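Local structure of flavodoxin (6OHK) at residues F100-R105 against S133-N137; W68-L72 against Y106-I110. The protein binds flavin mononucleotide as a redox cofactor and probably passes electrons to redox enzymes as a flavodoxin. The protein carries 1 engineered substitution. All coordinates share one frame; numbering follows the deposited sequence.

Contact 1: residues F100-R105 against S133-N137; sequences FCGGIR and SIIEN. With FMN (flavin mononucleotide), chain B.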
# COMPACT_ATOMS: atom_id res chain seq x y z
N PHE A 100 -10.89 5.99 -7.08
CA PHE A 100 -10.85 5.23 -5.84
C PHE A 100 -9.48 4.61 -5.62
O PHE A 100 -8.99 3.83 -6.45
CB PHE A 100 -11.91 4.13 -5.89
CG PHE A 100 -11.87 3.17 -4.73
CD1 PHE A 100 -12.03 3.61 -3.43
CD2 PHE A 100 -11.74 1.82 -4.94
CE1 PHE A 100 -12.02 2.74 -2.37
CE2 PHE A 100 -11.73 0.94 -3.89
CZ PHE A 100 -11.87 1.40 -2.61
N CYS A 101 -8.89 4.92 -4.48
CA CYS A 101 -7.56 4.43 -4.13
C CYS A 101 -6.52 4.74 -5.20
O CYS A 101 -5.53 4.02 -5.36
CB CYS A 101 -7.55 2.93 -3.78
SG CYS A 101 -8.29 2.56 -2.20
N GLY A 102 -6.71 5.84 -5.93
CA GLY A 102 -5.80 6.17 -7.01
C GLY A 102 -4.38 6.42 -6.59
O GLY A 102 -3.46 6.31 -7.41
N GLY A 103 -4.15 6.77 -5.33
CA GLY A 103 -2.82 7.15 -4.91
C GLY A 103 -1.80 6.05 -5.06
O GLY A 103 -0.62 6.32 -5.26
N ILE A 104 -2.23 4.79 -4.98
CA ILE A 104 -1.26 3.71 -5.09
C ILE A 104 -0.67 3.58 -6.48
O ILE A 104 0.40 2.98 -6.62
CB ILE A 104 -1.78 2.37 -4.56
CG1 ILE A 104 -2.96 1.81 -5.36
CG2 ILE A 104 -2.10 2.46 -3.08
CD1 ILE A 104 -3.35 0.40 -4.93
N ARG A 105 -1.29 4.16 -7.52
CA ARG A 105 -0.68 4.15 -8.85
C ARG A 105 0.66 4.87 -8.85
O ARG A 105 1.61 4.42 -9.50
CB ARG A 105 -1.64 4.78 -9.85
CG ARG A 105 -1.02 5.02 -11.25
CD ARG A 105 -0.46 3.81 -11.91
NE ARG A 105 -1.49 2.83 -12.24
CZ ARG A 105 -1.27 1.73 -12.96
NH1 ARG A 105 -0.05 1.42 -13.38
NH2 ARG A 105 -2.27 0.92 -13.25
N SER A 133 -7.75 3.85 -12.46
CA SER A 133 -6.37 3.87 -12.90
C SER A 133 -5.51 2.90 -12.11
O SER A 133 -4.28 2.92 -12.27
CB SER A 133 -5.80 5.27 -12.74
OG SER A 133 -6.50 6.19 -13.56
N ILE A 134 -6.09 2.04 -11.29
CA ILE A 134 -5.31 1.14 -10.45
C ILE A 134 -5.56 -0.33 -10.75
O ILE A 134 -5.39 -1.19 -9.88
CB ILE A 134 -5.49 1.43 -8.94
CG1 ILE A 134 -6.94 1.32 -8.49
CG2 ILE A 134 -4.89 2.79 -8.61
CD1 ILE A 134 -7.06 0.96 -7.05
N ILE A 135 -5.91 -0.64 -12.00
CA ILE A 135 -5.99 -2.02 -12.47
C ILE A 135 -4.83 -2.36 -13.39
O ILE A 135 -4.47 -1.60 -14.29
CB ILE A 135 -7.35 -2.28 -13.14
CG1 ILE A 135 -8.44 -2.38 -12.07
CG2 ILE A 135 -7.32 -3.57 -13.99
CD1 ILE A 135 -9.85 -2.65 -12.65
N GLU A 136 -4.24 -3.53 -13.15
CA GLU A 136 -3.31 -4.19 -14.05
C GLU A 136 -3.68 -5.65 -14.10
O GLU A 136 -4.06 -6.25 -13.10
CB GLU A 136 -1.84 -4.10 -13.61
CG GLU A 136 -1.24 -2.71 -13.63
CD GLU A 136 -1.03 -2.09 -15.01
OE1 GLU A 136 -0.97 -0.86 -15.10
OE2 GLU A 136 -0.93 -2.84 -16.02
N ASN A 137 -3.63 -6.21 -15.32
CA ASN A 137 -3.96 -7.62 -15.50
C ASN A 137 -5.31 -7.99 -14.88
O ASN A 137 -5.48 -9.05 -14.31
CB ASN A 137 -2.86 -8.51 -14.93
CG ASN A 137 -2.90 -9.90 -15.50
OD1 ASN A 137 -3.30 -10.09 -16.65
ND2 ASN A 137 -2.51 -10.88 -14.69
N1 FMN B . -10.80 8.68 -1.75
C2 FMN B . -10.55 8.09 -3.00
O2 FMN B . -10.67 6.92 -3.17
N3 FMN B . -10.19 8.96 -4.08
C4 FMN B . -10.06 10.32 -4.00
O4 FMN B . -9.73 10.94 -4.99
C4A FMN B . -10.34 10.89 -2.73
N5 FMN B . -10.24 12.27 -2.58
C5A FMN B . -10.60 12.78 -1.30
C6 FMN B . -10.65 14.18 -1.13
C7 FMN B . -10.97 14.72 0.10
C7M FMN B . -10.90 16.25 0.16
C8 FMN B . -11.35 13.89 1.14
C8M FMN B . -11.66 14.52 2.48
C9 FMN B . -11.31 12.51 0.98
C9A FMN B . -10.97 11.97 -0.23
N10 FMN B . -10.94 10.53 -0.39
C10 FMN B . -10.68 10.04 -1.65
C1' FMN B . -11.29 9.64 0.73
C2' FMN B . -10.10 9.48 1.72
O2' FMN B . -8.94 8.95 1.10
C3' FMN B . -10.52 8.51 2.83
O3' FMN B . -11.52 9.15 3.60
C4' FMN B . -9.40 7.99 3.75
O4' FMN B . -9.95 7.00 4.60
C5' FMN B . -8.77 9.09 4.59
O5' FMN B . -7.64 8.54 5.24
P FMN B . -6.89 9.35 6.40
O1P FMN B . -5.79 8.41 6.84
O2P FMN B . -6.36 10.65 5.88
O3P FMN B . -7.91 9.60 7.52
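R105 lays the edge of its guanidinium group against two oxygens of the 133-137 segment and takes hold of each with two nitrogens. Side-on, NE and NH2 share the carbonyl of S133: R105 NE lies 2.8 Å from S133 O, close to the line of the C=O bond, whereas NH2 comes from above the carbonyl plane. End-on, NH1 and NH2 converge on one carboxylate oxygen, with R105 NH2 2.9 Å from E136 OE1. This salt bridge meets the anti side of OE1, the two nitrogens arriving from opposite faces of a carboxylate turned 73° from the guanidinium plane. The arginine chain bends at chi2 (57°) and chi3 (66°), which turns its NE/NH2 edge toward S133 O. With four bonds along its edge, and NH1 also salt-bridged to D109, the guanidinium is firmly fixed in rotation.

Alongside the first carbons of the arginine, I134 wedges its two branches into the turn that leads to the helix. Its CG2 sits 3.8 Å from G102 CA and 3.9 Å from I104 CG1, the two isoleucines crossing at about a right angle. Its CD1 is 3.8 Å from C101 CB. The backbone N of C101 donates to FMN O2 at 3.0 Å, so I134 packs directly behind a flavin-binding loop of the flavodoxin fold.

The contact thus joins the start of helix 103-113 to the loop leading into strand 135-136. That strand forms a hairpin with strand 139-145, whose A144, I141 and F140 pack against F100, I104 and I134.

Contact 2: residues W68-L72 against Y106-I110; sequences WMNNL and YLYDI
This is an apolar contact of interlocking side chains on one face of the flavodoxin sheet, where segment 68-72, joining two short helices, packs against helix 103-113, and W68 and L107 both rest on L54 of strand 51-59. M69 lies over one face of the Y106 ring in a Met-aromatic contact: its SD stands 4.3 Å from the centroid of the Y106 ring, 15° off the normal, and the methyl CE adds a CH-pi contact beside it. Bends at chi2 (-59°) and chi3 (-68°) fold the thioether so that sulfur and methyl both rest on the ring.

On the inner side the roles are reversed, and an aliphatic residue of the long helix covers an aromatic ring. L107 CD2 is 3.6 Å from W68 CE3, near the rim of the indole, while L107 CD1 stands 4.3 Å from the centroid of the six-membered ring of W68, almost on its normal. The indole NE1 is bonded to the V55 carbonyl of strand 51-59, which helps to set the ring that L107 meets.

L72 fills the middle with its two methyls spread apart. L72 CD1 touches Y106 CD2 at 4.0 Å, and L72 CD2 approaches I110 CD1 at 3.9 Å, with L107 on its flank. The type I turn from M69 to L72 puts both residues in contact with helix 103-113.

Cohesion therefore comes from dispersion, ring-face polarisability and the exclusion of water. The contact is wholly apolar, side chains meeting rings and one another, and W68 makes its hydrogen bond to the sheet.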
# COMPACT_ATOMS: atom_id res chain seq x y z
N TRP A 68 3.59 11.54 0.66
CA TRP A 68 4.10 10.69 -0.41
C TRP A 68 4.40 11.51 -1.66
O TRP A 68 5.48 11.38 -2.24
CB TRP A 68 3.10 9.58 -0.75
CG TRP A 68 3.07 8.42 0.17
CD1 TRP A 68 2.06 8.06 1.00
CD2 TRP A 68 4.10 7.46 0.33
NE1 TRP A 68 2.40 6.89 1.66
CE2 TRP A 68 3.65 6.51 1.27
CE3 TRP A 68 5.37 7.30 -0.24
CZ2 TRP A 68 4.41 5.41 1.61
CZ3 TRP A 68 6.12 6.21 0.11
CH2 TRP A 68 5.64 5.29 1.04
N MET A 69 3.46 12.35 -2.09
CA MET A 69 3.65 13.09 -3.34
C MET A 69 4.91 13.94 -3.29
O MET A 69 5.66 14.02 -4.27
CB MET A 69 2.42 13.95 -3.65
CG MET A 69 1.12 13.17 -3.80
SD MET A 69 1.14 11.91 -5.11
CE MET A 69 1.24 12.92 -6.57
N ASN A 70 5.18 14.55 -2.15
CA ASN A 70 6.35 15.41 -2.03
C ASN A 70 7.64 14.62 -2.07
O ASN A 70 8.71 15.21 -2.30
CB ASN A 70 6.28 16.19 -0.72
CG ASN A 70 5.24 17.26 -0.73
OD1 ASN A 70 4.77 17.67 -1.78
ND2 ASN A 70 4.83 17.69 0.45
N ASN A 71 7.58 13.31 -1.84
CA ASN A 71 8.75 12.45 -1.78
C ASN A 71 8.88 11.55 -2.99
O ASN A 71 9.72 10.65 -2.97
CB ASN A 71 8.71 11.62 -0.50
CG ASN A 71 9.21 12.40 0.66
OD1 ASN A 71 10.39 12.76 0.66
ND2 ASN A 71 8.38 12.65 1.64
N LEU A 72 8.11 11.76 -4.05
CA LEU A 72 8.17 10.83 -5.17
C LEU A 72 9.51 10.87 -5.88
O LEU A 72 9.95 9.84 -6.39
CB LEU A 72 7.05 11.07 -6.17
CG LEU A 72 5.62 10.80 -5.67
CD1 LEU A 72 4.68 11.00 -6.84
CD2 LEU A 72 5.46 9.43 -5.09
N TYR A 106 0.76 5.98 -8.15
CA TYR A 106 2.02 6.72 -8.13
C TYR A 106 3.15 5.88 -7.55
O TYR A 106 4.28 5.91 -8.04
CB TYR A 106 1.87 8.02 -7.35
CG TYR A 106 0.98 8.99 -8.06
CD1 TYR A 106 -0.39 9.01 -7.82
CD2 TYR A 106 1.50 9.88 -8.98
CE1 TYR A 106 -1.21 9.85 -8.51
CE2 TYR A 106 0.67 10.75 -9.67
CZ TYR A 106 -0.67 10.72 -9.42
OH TYR A 106 -1.51 11.60 -10.11
N LEU A 107 2.85 5.10 -6.50
CA LEU A 107 3.85 4.26 -5.87
C LEU A 107 4.18 3.07 -6.76
O LEU A 107 5.36 2.73 -6.94
CB LEU A 107 3.34 3.82 -4.49
CG LEU A 107 2.90 4.96 -3.58
CD1 LEU A 107 2.45 4.38 -2.23
CD2 LEU A 107 4.00 5.98 -3.35
N TYR A 108 3.15 2.43 -7.31
CA TYR A 108 3.34 1.27 -8.18
C TYR A 108 4.30 1.59 -9.32
O TYR A 108 5.23 0.84 -9.61
CB TYR A 108 1.99 0.87 -8.77
CG TYR A 108 2.04 -0.31 -9.72
CD1 TYR A 108 2.25 -0.17 -11.08
CD2 TYR A 108 1.89 -1.59 -9.23
CE1 TYR A 108 2.29 -1.29 -11.92
CE2 TYR A 108 1.92 -2.69 -10.04
CZ TYR A 108 2.11 -2.54 -11.39
OH TYR A 108 2.13 -3.69 -12.19
N ASP A 109 4.05 2.70 -10.00
CA ASP A 109 4.83 2.96 -11.21
C ASP A 109 6.30 3.15 -10.88
O ASP A 109 7.16 2.71 -11.65
CB ASP A 109 4.29 4.20 -11.91
CG ASP A 109 2.99 3.94 -12.70
OD1 ASP A 109 2.58 2.80 -12.88
OD2 ASP A 109 2.39 4.95 -13.14
N ILE A 110 6.59 3.76 -9.74
CA ILE A 110 7.99 3.95 -9.34
C ILE A 110 8.64 2.64 -8.94
O ILE A 110 9.76 2.35 -9.37
CB ILE A 110 8.08 4.99 -8.21
CG1 ILE A 110 7.72 6.37 -8.76
CG2 ILE A 110 9.48 4.98 -7.60
CD1 ILE A 110 7.42 7.43 -7.74

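How the contacts relate
Both contacts draw on helix 103-113: contact 1 uses its beginning and the flavin-binding loop before it, contact 2 the turns that follow. Each is partly buried, with an inner part: I134 against strand 139-145 in contact 1, and in contact 2 W68 and L107 on strand 51-59, with I110 against helix 72-77. Their outer parts differ. In contact 1 the partly exposed R105 and E136 form a charged clasp to a short strand, whereas contact 2 has sulfur, ring and methyl groups between helices. The segments alternate along the chain, and the two sites touch where E136 CG packs 3.8 Å from Y108 OH. R105 and D109, one helical turn apart, also tie them together.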